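Local coordinates for putative riboflavin biosynthesis protein (PDB 3KY8) that is a putative riboflavin biosynthesis protein with a RibD C-terminal domain, possibly acting as a 5-amino-6-(5-phosphoribosylamino)uracil reductase, at residues 45-50 with 153-158; 76-81 with 99-104; 53-58 with 181-186. All coordinates share one frame; numbering follows the deposited sequence.

Overall arrangement
From the N terminus, the chain runs through strand 21-29 into a long loop that supplies 45-50 and 53-58, then enters helix 57-63. Contact 2 closes a short loop, 76-81 with 99-104, joining the end of helix 71-77 to the loop between strands 90-93 and 108-111. Contact 1 returns from strand 149-158 to 45-50, and contact 3 from 181-186 to 53-58. Their segments alternate along the chain, so these two loops cross, while contact 2 is nested inside both. Contacts 1 and 3, with centres 10 Å apart, touch and tie the early loop to strands 149-158 and 173-183, toward one edge of the mixed sheet; the centre of contact 2 lies 28 Å from that of contact 1 and 29 Å from that of contact 3.

Contact 1: residues 45-50 with 153-158; sequences HSVPNP and TRFPIL
The loop 45-50 approaches strand 149-158 with CA atoms no nearer than about 8 Å, V47 opposite F155 (7.9 Å) and S46 opposite I157, so side chains alone bridge the two backbones. F155 is the centre of the contact. Its CG lies anti to the carbonyl carbon (chi1 -80°), which extends the ring toward the loop, where OG of S46 meets the ring edge near its plane, 3.9 Å from CD2 of F155. That hydroxyl is hydrogen-bonded to the carbonyl O of W43, whose indole also packs edge-to-face with F155. V47 supplies the apolar part: its CB stands obliquely to the phenyl, 4.4 Å from CE2 of F155. The branch CG2 of V47, anti to its own carbonyl carbon, reaches CD of P156 at 4.1 Å, and the two side chains cross at about a right angle. P156 is the centre of an inverse gamma turn that interrupts the strand; within it N of I157 makes a weak bond to O of F155, 2.7 Å long. Past this break I157 and L158 pair in an antiparallel ladder with a strand of the second subunit, carrying the sheet across the dimer interface, and P156 packs on Y192 of that subunit. In the same chain, L187 of strand 187-194 touches both V47 and F155, and an unidentified bound molecule lies about 4 Å from the F155 side chain.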
ATOM      1  N   HIS A  45     -13.248  10.711  -5.262  1.00 52.95           N
ATOM      2  CA  HIS A  45     -14.681  10.586  -5.640  1.00 55.55           C
ATOM      3  C   HIS A  45     -15.016   9.291  -6.401  1.00 54.27           C
ATOM      4  O   HIS A  45     -16.129   9.145  -6.871  1.00 55.20           O
ATOM      5  CB  HIS A  45     -15.168  11.820  -6.437  1.00 56.95           C
ATOM      6  CG  HIS A  45     -14.882  13.129  -5.761  1.00 66.82           C
ATOM      7  ND1 HIS A  45     -15.443  13.489  -4.550  1.00 77.77           N
ATOM      8  CD2 HIS A  45     -14.084  14.164  -6.124  1.00 76.21           C
ATOM      9  CE1 HIS A  45     -15.001  14.686  -4.195  1.00 78.22           C
ATOM     10  NE2 HIS A  45     -14.175  15.117  -5.134  1.00 80.94           N
ATOM     11  N   SER A  46     -14.077   8.345  -6.486  1.00 54.73           N
ATOM     12  CA  SER A  46     -14.309   7.068  -7.162  1.00 54.15           C
ATOM     13  C   SER A  46     -15.266   6.194  -6.368  1.00 55.82           C
ATOM     14  O   SER A  46     -15.878   5.270  -6.900  1.00 58.22           O
ATOM     15  CB  SER A  46     -12.989   6.321  -7.399  1.00 55.43           C
ATOM     16  OG  SER A  46     -12.390   5.773  -6.218  1.00 56.46           O
ATOM     17  N   VAL A  47     -15.384   6.482  -5.080  1.00 54.40           N
ATOM     18  CA  VAL A  47     -16.297   5.786  -4.186  1.00 52.12           C
ATOM     19  C   VAL A  47     -17.401   6.775  -3.773  1.00 49.33           C
ATOM     20  O   VAL A  47     -17.095   7.858  -3.325  1.00 47.26           O
ATOM     21  CB  VAL A  47     -15.499   5.256  -2.978  1.00 49.99           C
ATOM     22  CG1 VAL A  47     -16.379   5.031  -1.775  1.00 49.53           C
ATOM     23  CG2 VAL A  47     -14.760   3.975  -3.397  1.00 51.66           C
ATOM     24  N   PRO A  48     -18.686   6.395  -3.916  1.00 50.42           N
ATOM     25  CA  PRO A  48     -19.793   7.300  -3.535  1.00 48.41           C
ATOM     26  C   PRO A  48     -19.889   7.520  -2.021  1.00 44.71           C
ATOM     27  O   PRO A  48     -19.680   6.583  -1.276  1.00 42.26           O
ATOM     28  CB  PRO A  48     -21.048   6.554  -4.024  1.00 49.03           C
ATOM     29  CG  PRO A  48     -20.664   5.121  -4.019  1.00 54.01           C
ATOM     30  CD  PRO A  48     -19.189   5.090  -4.395  1.00 49.95           C
ATOM     31  N   ASN A  49     -20.161   8.756  -1.597  1.00 42.29           N
ATOM     32  CA  ASN A  49     -20.454   9.070  -0.196  1.00 40.52           C
ATOM     33  C   ASN A  49     -21.576  10.090  -0.174  1.00 39.11           C
ATOM     34  O   ASN A  49     -21.414  11.227   0.306  1.00 37.89           O
ATOM     35  CB  ASN A  49     -19.213   9.569   0.567  1.00 38.10           C
ATOM     36  CG  ASN A  49     -19.445   9.676   2.090  1.00 39.75           C
ATOM     37  OD1 ASN A  49     -20.470   9.224   2.623  1.00 33.72           O
ATOM     38  ND2 ASN A  49     -18.483  10.280   2.793  1.00 31.75           N
ATOM     39  N   PRO A  50     -22.731   9.689  -0.696  1.00 39.39           N
ATOM     40  CA  PRO A  50     -23.846  10.626  -0.801  1.00 41.55           C
ATOM     41  C   PRO A  50     -24.276  11.200   0.536  1.00 41.63           C
ATOM     42  O   PRO A  50     -24.621  12.361   0.606  1.00 41.67           O
ATOM     43  CB  PRO A  50     -24.988   9.774  -1.402  1.00 41.95           C
ATOM     44  CG  PRO A  50     -24.547   8.348  -1.243  1.00 38.59           C
ATOM     45  CD  PRO A  50     -23.062   8.358  -1.219  1.00 40.75           C
ATOM     46  N   THR A 153      -6.741   4.917   4.911  1.00 32.51           N
ATOM     47  CA  THR A 153      -7.954   4.587   4.178  1.00 34.71           C
ATOM     48  C   THR A 153      -7.567   4.312   2.752  1.00 32.92           C
ATOM     49  O   THR A 153      -7.161   5.216   2.022  1.00 33.85           O
ATOM     50  CB  THR A 153      -8.995   5.721   4.292  1.00 32.06           C
ATOM     51  OG1 THR A 153      -9.233   5.933   5.680  1.00 35.59           O
ATOM     52  CG2 THR A 153     -10.305   5.377   3.657  1.00 31.28           C
ATOM     53  N   ARG A 154      -7.676   3.045   2.375  1.00 33.80           N
ATOM     54  CA  ARG A 154      -7.194   2.602   1.091  1.00 34.62           C
ATOM     55  C   ARG A 154      -8.309   2.439   0.058  1.00 33.06           C
ATOM     56  O   ARG A 154      -9.294   1.751   0.282  1.00 34.64           O
ATOM     57  CB  ARG A 154      -6.365   1.329   1.251  1.00 34.47           C
ATOM     58  CG  ARG A 154      -5.565   0.982   0.008  1.00 31.31           C
ATOM     59  CD  ARG A 154      -4.685  -0.219   0.230  1.00 32.86           C
ATOM     60  NE  ARG A 154      -3.722   0.010   1.306  1.00 32.99           N
ATOM     61  CZ  ARG A 154      -2.491   0.494   1.158  1.00 30.29           C
ATOM     62  NH1 ARG A 154      -2.022   0.820  -0.030  1.00 33.79           N
ATOM     63  NH2 ARG A 154      -1.694   0.607   2.216  1.00 37.91           N
ATOM     64  N   PHE A 155      -8.134   3.112  -1.070  1.00 33.84           N
ATOM     65  CA  PHE A 155      -9.145   3.163  -2.114  1.00 33.10           C
ATOM     66  C   PHE A 155      -8.837   2.093  -3.166  1.00 32.32           C
ATOM     67  O   PHE A 155      -7.679   1.885  -3.531  1.00 32.94           O
ATOM     68  CB  PHE A 155      -9.123   4.536  -2.783  1.00 34.90           C
ATOM     69  CG  PHE A 155      -9.842   5.607  -2.029  1.00 31.87           C
ATOM     70  CD1 PHE A 155      -9.383   6.050  -0.820  1.00 34.30           C
ATOM     71  CD2 PHE A 155     -10.978   6.188  -2.554  1.00 35.49           C
ATOM     72  CE1 PHE A 155     -10.029   7.003  -0.163  1.00 30.33           C
ATOM     73  CE2 PHE A 155     -11.640   7.156  -1.870  1.00 31.40           C
ATOM     74  CZ  PHE A 155     -11.173   7.561  -0.684  1.00 33.35           C
ATOM     75  N   PRO A 156      -9.874   1.427  -3.692  1.00 33.19           N
ATOM     76  CA  PRO A 156      -9.702   0.302  -4.579  1.00 31.80           C
ATOM     77  C   PRO A 156      -9.380   0.737  -6.009  1.00 31.88           C
ATOM     78  O   PRO A 156     -10.041   0.284  -6.984  1.00 33.07           O
ATOM     79  CB  PRO A 156     -11.052  -0.361  -4.500  1.00 30.71           C
ATOM     80  CG  PRO A 156     -11.935   0.715  -4.435  1.00 33.02           C
ATOM     81  CD  PRO A 156     -11.300   1.722  -3.522  1.00 34.84           C
ATOM     82  N   ILE A 157      -8.363   1.595  -6.145  1.00 29.78           N
ATOM     83  CA  ILE A 157      -7.988   2.122  -7.456  1.00 29.92           C
ATOM     84  C   ILE A 157      -6.469   2.054  -7.615  1.00 28.98           C
ATOM     85  O   ILE A 157      -5.754   2.336  -6.674  1.00 28.60           O
ATOM     86  CB  ILE A 157      -8.575   3.552  -7.668  1.00 29.77           C
ATOM     87  CG1 ILE A 157      -8.361   4.026  -9.122  1.00 32.02           C
ATOM     88  CG2 ILE A 157      -8.024   4.523  -6.669  1.00 31.93           C
ATOM     89  CD1 ILE A 157      -9.147   5.283  -9.525  1.00 28.10           C
ATOM     90  N   LEU A 158      -5.993   1.572  -8.759  1.00 30.30           N
ATOM     91  CA  LEU A 158      -4.569   1.679  -9.133  1.00 29.86           C
ATOM     92  C   LEU A 158      -4.400   2.962  -9.948  1.00 30.16           C
ATOM     93  O   LEU A 158      -4.915   3.080 -11.069  1.00 29.69           O
ATOM     94  CB  LEU A 158      -4.091   0.468  -9.943  1.00 29.05           C
ATOM     95  CG  LEU A 158      -4.042  -0.869  -9.157  1.00 30.91           C
ATOM     96  CD1 LEU A 158      -3.821  -2.028 -10.080  1.00 24.17           C
ATOM     97  CD2 LEU A 158      -3.046  -0.904  -7.966  1.00 25.34           C
TER

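Contact 2: residues 76-81 with 99-104; sequences MVLSFD and EVPQGY
L78, the first residue to leave helical geometry after helix 71-77, sets its side chain against a type II beta turn, P101 to Y104, in the loop that leads to strand 108-111. The tight part is a CH-pi contact. CD2 of L78 sits over the middle of the Y104 ring, 3.3 Å from its centroid and only 8° off the ring normal, so the methyl is about equally far from all six ring carbons. The other branch, CD1 of L78, rests on CG of P101 at 3.9 Å, and the leucine thereby spans both ends of the turn. Y104 carries its CG anti to the carbonyl carbon (chi1 -64°), which brings the ring back toward the leucine; the turn itself is closed by N of Y104 bonding to O of P101, 3.0 Å. Nearby, W84 packs edge-to-face with this ring and K107 makes a cation-pi contact with it. Replacing Y104 by an alanine would probably leave CD2 of L78 without its aromatic seat and deprive K107 of its cation-pi partner. The solvent side is looser: S79 is exposed, its side chain starts away from the turn, and its OG receives a weak bond from N of D81. Here the phenol merely comes near the other backbone, with OH of Y104 3.5 Å from O of S79.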
HETATM    1  N   MSE A  76      -1.257  23.315  -1.694  1.00 34.60           N
HETATM    2  CA  MSE A  76      -2.468  22.755  -2.281  1.00 36.85           C
HETATM    3  C   MSE A  76      -3.705  23.063  -1.503  1.00 37.71           C
HETATM    4  O   MSE A  76      -4.803  23.075  -2.069  1.00 40.12           O
HETATM    5  CB  MSE A  76      -2.368  21.239  -2.440  1.00 40.38           C
HETATM    6  CG  MSE A  76      -1.293  20.821  -3.418  1.00 34.76           C
HETATM    7 SE   MSE A  76      -1.612  21.506  -5.249  0.75 40.98          SE
HETATM    8  CE  MSE A  76      -2.962  20.218  -5.773  1.00 53.43           C
ATOM      9  N   VAL A  77      -3.573  23.310  -0.210  1.00 38.96           N
ATOM     10  CA  VAL A  77      -4.764  23.646   0.599  1.00 36.72           C
ATOM     11  C   VAL A  77      -5.022  25.137   0.427  1.00 39.46           C
ATOM     12  O   VAL A  77      -6.146  25.514   0.138  1.00 44.16           O
ATOM     13  CB  VAL A  77      -4.639  23.230   2.123  1.00 36.47           C
ATOM     14  CG1 VAL A  77      -5.862  23.669   2.909  1.00 35.72           C
ATOM     15  CG2 VAL A  77      -4.463  21.727   2.276  1.00 33.77           C
ATOM     16  N   LEU A  78      -3.998  25.984   0.593  1.00 40.02           N
ATOM     17  CA  LEU A  78      -4.166  27.423   0.404  1.00 39.27           C
ATOM     18  C   LEU A  78      -4.636  27.646  -1.009  1.00 38.99           C
ATOM     19  O   LEU A  78      -4.044  27.127  -1.967  1.00 40.53           O
ATOM     20  CB  LEU A  78      -2.868  28.195   0.549  1.00 39.24           C
ATOM     21  CG  LEU A  78      -2.114  28.282   1.851  1.00 39.91           C
ATOM     22  CD1 LEU A  78      -0.728  28.824   1.513  1.00 36.85           C
ATOM     23  CD2 LEU A  78      -2.835  29.155   2.869  1.00 40.84           C
ATOM     24  N   SER A  79      -5.713  28.413  -1.134  1.00 40.26           N
ATOM     25  CA  SER A  79      -6.207  28.849  -2.417  1.00 40.42           C
ATOM     26  C   SER A  79      -7.090  30.071  -2.177  1.00 39.76           C
ATOM     27  O   SER A  79      -7.428  30.412  -1.025  1.00 39.12           O
ATOM     28  CB  SER A  79      -6.921  27.698  -3.170  1.00 40.67           C
ATOM     29  OG  SER A  79      -8.301  27.591  -2.869  1.00 44.69           O
ATOM     30  N   PHE A  80      -7.398  30.779  -3.250  1.00 38.52           N
ATOM     31  CA  PHE A  80      -8.313  31.906  -3.153  1.00 39.40           C
ATOM     32  C   PHE A  80      -9.725  31.475  -2.784  1.00 39.51           C
ATOM     33  O   PHE A  80     -10.410  32.215  -2.117  1.00 37.25           O
ATOM     34  CB  PHE A  80      -8.414  32.626  -4.488  1.00 40.42           C
ATOM     35  CG  PHE A  80      -7.216  33.407  -4.841  1.00 39.66           C
ATOM     36  CD1 PHE A  80      -6.789  34.446  -4.030  1.00 40.28           C
ATOM     37  CD2 PHE A  80      -6.517  33.121  -6.003  1.00 39.52           C
ATOM     38  CE1 PHE A  80      -5.684  35.180  -4.360  1.00 38.26           C
ATOM     39  CE2 PHE A  80      -5.405  33.852  -6.340  1.00 39.84           C
ATOM     40  CZ  PHE A  80      -4.986  34.881  -5.526  1.00 40.33           C
ATOM     41  N   ASP A  81     -10.137  30.293  -3.260  1.00 42.47           N
ATOM     42  CA  ASP A  81     -11.500  29.775  -3.108  1.00 45.25           C
ATOM     43  C   ASP A  81     -11.640  28.784  -1.930  1.00 47.67           C
ATOM     44  O   ASP A  81     -12.532  27.941  -1.967  1.00 51.15           O
ATOM     45  CB  ASP A  81     -11.912  29.077  -4.421  1.00 45.85           C
ATOM     46  N   GLU A  99       7.602  33.673   5.662  1.00 47.09           N
ATOM     47  CA  GLU A  99       6.422  34.341   6.227  1.00 46.58           C
ATOM     48  C   GLU A  99       5.077  33.752   5.760  1.00 45.07           C
ATOM     49  O   GLU A  99       4.951  33.214   4.640  1.00 46.68           O
ATOM     50  CB  GLU A  99       6.464  35.819   5.909  1.00 47.86           C
ATOM     51  CG  GLU A  99       6.448  36.125   4.426  1.00 54.20           C
ATOM     52  CD  GLU A  99       6.052  37.559   4.149  1.00 56.84           C
ATOM     53  OE1 GLU A  99       6.588  38.452   4.856  1.00 61.30           O
ATOM     54  OE2 GLU A  99       5.195  37.767   3.244  1.00 55.69           O
ATOM     55  N   VAL A 100       4.077  33.845   6.637  1.00 42.03           N
ATOM     56  CA  VAL A 100       2.809  33.178   6.392  1.00 40.39           C
ATOM     57  C   VAL A 100       1.959  34.170   5.593  1.00 40.04           C
ATOM     58  O   VAL A 100       1.952  35.363   5.933  1.00 40.02           O
ATOM     59  CB  VAL A 100       2.143  32.732   7.727  1.00 41.57           C
ATOM     60  CG1 VAL A 100       0.682  32.327   7.524  1.00 29.30           C
ATOM     61  CG2 VAL A 100       2.930  31.562   8.355  1.00 40.92           C
ATOM     62  N   PRO A 101       1.253  33.693   4.531  1.00 36.79           N
ATOM     63  CA  PRO A 101       0.477  34.606   3.663  1.00 36.81           C
ATOM     64  C   PRO A 101      -0.647  35.326   4.387  1.00 36.40           C
ATOM     65  O   PRO A 101      -1.193  34.791   5.357  1.00 35.42           O
ATOM     66  CB  PRO A 101      -0.151  33.674   2.616  1.00 36.73           C
ATOM     67  CG  PRO A 101      -0.089  32.334   3.182  1.00 36.52           C
ATOM     68  CD  PRO A 101       1.115  32.294   4.100  1.00 38.01           C
ATOM     69  N   GLN A 102      -1.019  36.498   3.875  1.00 35.83           N
ATOM     70  CA  GLN A 102      -2.134  37.280   4.410  1.00 35.67           C
ATOM     71  C   GLN A 102      -3.386  36.394   4.496  1.00 34.68           C
ATOM     72  O   GLN A 102      -3.711  35.651   3.544  1.00 32.42           O
ATOM     73  CB  GLN A 102      -2.384  38.504   3.526  1.00 36.79           C
ATOM     74  CG  GLN A 102      -3.564  39.368   3.921  1.00 37.41           C
ATOM     75  CD  GLN A 102      -3.233  40.284   5.068  1.00 41.93           C
ATOM     76  OE1 GLN A 102      -2.226  40.982   5.040  1.00 46.58           O
ATOM     77  NE2 GLN A 102      -4.082  40.295   6.083  1.00 34.76           N
ATOM     78  N   GLY A 103      -4.050  36.459   5.647  1.00 32.96           N
ATOM     79  CA  GLY A 103      -5.276  35.709   5.883  1.00 32.47           C
ATOM     80  C   GLY A 103      -5.027  34.429   6.658  1.00 33.85           C
ATOM     81  O   GLY A 103      -5.968  33.803   7.130  1.00 37.68           O
ATOM     82  N   TYR A 104      -3.767  34.033   6.791  1.00 31.65           N
ATOM     83  CA  TYR A 104      -3.437  32.758   7.392  1.00 32.87           C
ATOM     84  C   TYR A 104      -2.463  32.879   8.567  1.00 32.65           C
ATOM     85  O   TYR A 104      -2.031  31.875   9.070  1.00 32.17           O
ATOM     86  CB  TYR A 104      -2.884  31.810   6.327  1.00 32.33           C
ATOM     87  CG  TYR A 104      -3.902  31.499   5.281  1.00 31.80           C
ATOM     88  CD1 TYR A 104      -4.710  30.382   5.387  1.00 30.80           C
ATOM     89  CD2 TYR A 104      -4.097  32.357   4.184  1.00 36.34           C
ATOM     90  CE1 TYR A 104      -5.695  30.108   4.412  1.00 37.25           C
ATOM     91  CE2 TYR A 104      -5.061  32.093   3.229  1.00 33.59           C
ATOM     92  CZ  TYR A 104      -5.850  30.966   3.345  1.00 34.85           C
ATOM     93  OH  TYR A 104      -6.796  30.696   2.405  1.00 38.84           O
TER

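Contact 3: residues 53-58 with 181-186; sequences VDTGFV and EVVLDS
OD2 of D54 accepts a hydrogen bond from the backbone N of G56 at 3.2 Å (N-H...O angle 155°), the donor coming from well above the carboxylate plane. This closes an Asx turn just ahead of helix 57-63, with G56 at the N-cap position; OD1 of D54 adds a weak bond from N of V58. While D54 turns away from segment 181-186, its neighbours V53 and T55 face it, and the contact they make is purely apolar. It joins the approach to the helix to the end of strand 173-183, one of the two outermost strands of the sheet within this chain, where the chain turns toward strand 187-194. L184 fits between the two loop residues by splitting its branches. CD2 of L184 takes CB of V53 at 3.8 Å and CD1 takes CG2 of T55 at 4.1 Å, the L184 and T55 side chains crossing at about a right angle. T55 holds its CG2 anti to the carbonyl carbon and OG1 at chi1 55°; the methyl group therefore does the touching. L184 also packs on N49, whose OD1 bonds to N of V53, and Q189 donates from its side chain to O of T55. An unidentified bound molecule lies about 4 Å from the L184 side chain, and S186 bonds through OG to the backbone of V177 of the second subunit. One strand residue joins the packing: CB of V183 lies 4.2 Å from CG2 of T55.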
ATOM      1  N   VAL A  53     -20.975  10.559   5.115  1.00 38.14           N
ATOM      2  CA  VAL A  53     -20.530   9.774   6.256  1.00 38.68           C
ATOM      3  C   VAL A  53     -19.104  10.169   6.642  1.00 39.58           C
ATOM      4  O   VAL A  53     -18.230  10.366   5.777  1.00 40.52           O
ATOM      5  CB  VAL A  53     -20.622   8.254   5.978  1.00 40.43           C
ATOM      6  CG1 VAL A  53     -20.052   7.453   7.153  1.00 34.92           C
ATOM      7  CG2 VAL A  53     -22.059   7.851   5.709  1.00 30.33           C
ATOM      8  N   ASP A  54     -18.896  10.340   7.949  1.00 40.74           N
ATOM      9  CA  ASP A  54     -17.602  10.720   8.502  1.00 41.07           C
ATOM     10  C   ASP A  54     -16.834   9.420   8.705  1.00 41.34           C
ATOM     11  O   ASP A  54     -17.393   8.425   9.177  1.00 40.96           O
ATOM     12  CB  ASP A  54     -17.770  11.465   9.843  1.00 42.08           C
ATOM     13  CG  ASP A  54     -16.427  11.905  10.437  1.00 47.81           C
ATOM     14  OD1 ASP A  54     -15.780  12.831   9.876  1.00 44.95           O
ATOM     15  OD2 ASP A  54     -16.005  11.312  11.450  1.00 48.38           O
ATOM     16  N   THR A  55     -15.579   9.397   8.299  1.00 39.39           N
ATOM     17  CA  THR A  55     -14.760   8.230   8.514  1.00 40.74           C
ATOM     18  C   THR A  55     -13.535   8.507   9.393  1.00 41.05           C
ATOM     19  O   THR A  55     -12.491   7.928   9.156  1.00 39.79           O
ATOM     20  CB  THR A  55     -14.281   7.638   7.164  1.00 42.50           C
ATOM     21  OG1 THR A  55     -13.617   8.656   6.414  1.00 41.12           O
ATOM     22  CG2 THR A  55     -15.472   7.085   6.376  1.00 41.59           C
ATOM     23  N   GLY A  56     -13.678   9.374  10.403  1.00 39.81           N
ATOM     24  CA  GLY A  56     -12.656   9.579  11.406  1.00 38.16           C
ATOM     25  C   GLY A  56     -12.123  10.980  11.589  1.00 38.10           C
ATOM     26  O   GLY A  56     -11.483  11.226  12.602  1.00 42.97           O
ATOM     27  N   PHE A  57     -12.347  11.887  10.631  1.00 36.47           N
ATOM     28  CA  PHE A  57     -11.736  13.227  10.666  1.00 37.93           C
ATOM     29  C   PHE A  57     -12.180  14.126  11.842  1.00 39.19           C
ATOM     30  O   PHE A  57     -11.372  14.797  12.435  1.00 38.25           O
ATOM     31  CB  PHE A  57     -12.006  13.983   9.370  1.00 37.70           C
ATOM     32  CG  PHE A  57     -11.255  15.316   9.265  1.00 41.39           C
ATOM     33  CD1 PHE A  57      -9.878  15.336   9.106  1.00 39.10           C
ATOM     34  CD2 PHE A  57     -11.945  16.536   9.304  1.00 37.40           C
ATOM     35  CE1 PHE A  57      -9.208  16.529   8.992  1.00 33.68           C
ATOM     36  CE2 PHE A  57     -11.280  17.733   9.211  1.00 40.40           C
ATOM     37  CZ  PHE A  57      -9.904  17.736   9.057  1.00 44.68           C
ATOM     38  N   VAL A  58     -13.469  14.151  12.142  1.00 39.99           N
ATOM     39  CA  VAL A  58     -13.968  14.996  13.207  1.00 40.35           C
ATOM     40  C   VAL A  58     -13.311  14.552  14.488  1.00 38.69           C
ATOM     41  O   VAL A  58     -12.864  15.387  15.253  1.00 42.77           O
ATOM     42  CB  VAL A  58     -15.524  14.978  13.360  1.00 43.03           C
ATOM     43  CG1 VAL A  58     -16.019  16.291  13.969  1.00 42.65           C
ATOM     44  CG2 VAL A  58     -16.175  14.798  12.043  1.00 44.08           C
ATOM     45  N   GLU A 181     -11.444  -2.266   9.074  1.00 38.06           N
ATOM     46  CA  GLU A 181     -12.831  -2.418   8.708  1.00 37.22           C
ATOM     47  C   GLU A 181     -13.076  -1.860   7.338  1.00 35.59           C
ATOM     48  O   GLU A 181     -12.319  -1.021   6.868  1.00 38.11           O
ATOM     49  CB  GLU A 181     -13.715  -1.680   9.719  1.00 40.21           C
ATOM     50  CG  GLU A 181     -13.549  -0.195   9.728  1.00 38.61           C
ATOM     51  CD  GLU A 181     -14.372   0.492  10.823  1.00 44.30           C
ATOM     52  OE1 GLU A 181     -15.569   0.170  10.929  1.00 50.91           O
ATOM     53  OE2 GLU A 181     -13.825   1.368  11.560  1.00 48.17           O
ATOM     54  N   VAL A 182     -14.125  -2.343   6.693  1.00 36.17           N
ATOM     55  CA  VAL A 182     -14.610  -1.771   5.462  1.00 37.35           C
ATOM     56  C   VAL A 182     -15.518  -0.595   5.860  1.00 39.72           C
ATOM     57  O   VAL A 182     -16.408  -0.756   6.683  1.00 38.35           O
ATOM     58  CB  VAL A 182     -15.358  -2.815   4.592  1.00 37.84           C
ATOM     59  CG1 VAL A 182     -15.936  -2.167   3.324  1.00 36.35           C
ATOM     60  CG2 VAL A 182     -14.409  -3.969   4.209  1.00 36.67           C
ATOM     61  N   VAL A 183     -15.253   0.584   5.288  1.00 40.70           N
ATOM     62  CA  VAL A 183     -16.047   1.796   5.485  1.00 40.16           C
ATOM     63  C   VAL A 183     -16.628   2.186   4.114  1.00 40.72           C
ATOM     64  O   VAL A 183     -16.019   1.931   3.080  1.00 38.50           O
ATOM     65  CB  VAL A 183     -15.192   2.941   6.072  1.00 39.86           C
ATOM     66  CG1 VAL A 183     -14.711   2.593   7.442  1.00 42.31           C
ATOM     67  CG2 VAL A 183     -13.970   3.216   5.224  1.00 45.60           C
ATOM     68  N   LEU A 184     -17.822   2.758   4.100  1.00 42.74           N
ATOM     69  CA  LEU A 184     -18.483   3.233   2.838  1.00 44.99           C
ATOM     70  C   LEU A 184     -18.629   2.144   1.785  1.00 48.92           C
ATOM     71  O   LEU A 184     -18.673   2.436   0.578  1.00 50.66           O
ATOM     72  CB  LEU A 184     -17.740   4.442   2.219  1.00 42.10           C
ATOM     73  CG  LEU A 184     -17.726   5.720   3.062  1.00 44.64           C
ATOM     74  CD1 LEU A 184     -16.773   6.802   2.534  1.00 37.50           C
ATOM     75  CD2 LEU A 184     -19.119   6.247   3.150  1.00 47.31           C
ATOM     76  N   ASP A 185     -18.670   0.889   2.229  1.00 50.58           N
ATOM     77  CA  ASP A 185     -18.758  -0.263   1.314  1.00 51.88           C
ATOM     78  C   ASP A 185     -17.553  -0.585   0.434  1.00 50.08           C
ATOM     79  O   ASP A 185     -17.359  -1.772   0.132  1.00 54.33           O
ATOM     80  CB  ASP A 185     -20.012  -0.191   0.417  1.00 53.81           C
ATOM     81  CG  ASP A 185     -21.258  -0.728   1.116  1.00 60.28           C
ATOM     82  OD1 ASP A 185     -21.268  -1.955   1.436  1.00 65.12           O
ATOM     83  OD2 ASP A 185     -22.214   0.071   1.335  1.00 70.57           O
ATOM     84  N   SER A 186     -16.750   0.377  -0.014  1.00 46.05           N
ATOM     85  CA  SER A 186     -15.605  -0.046  -0.826  1.00 43.23           C
ATOM     86  C   SER A 186     -14.279   0.499  -0.428  1.00 38.99           C
ATOM     87  O   SER A 186     -13.398   0.542  -1.263  1.00 39.97           O
ATOM     88  CB  SER A 186     -15.822   0.192  -2.351  1.00 49.33           C
ATOM     89  OG  SER A 186     -15.382  -0.945  -3.153  1.00 43.55           O
TER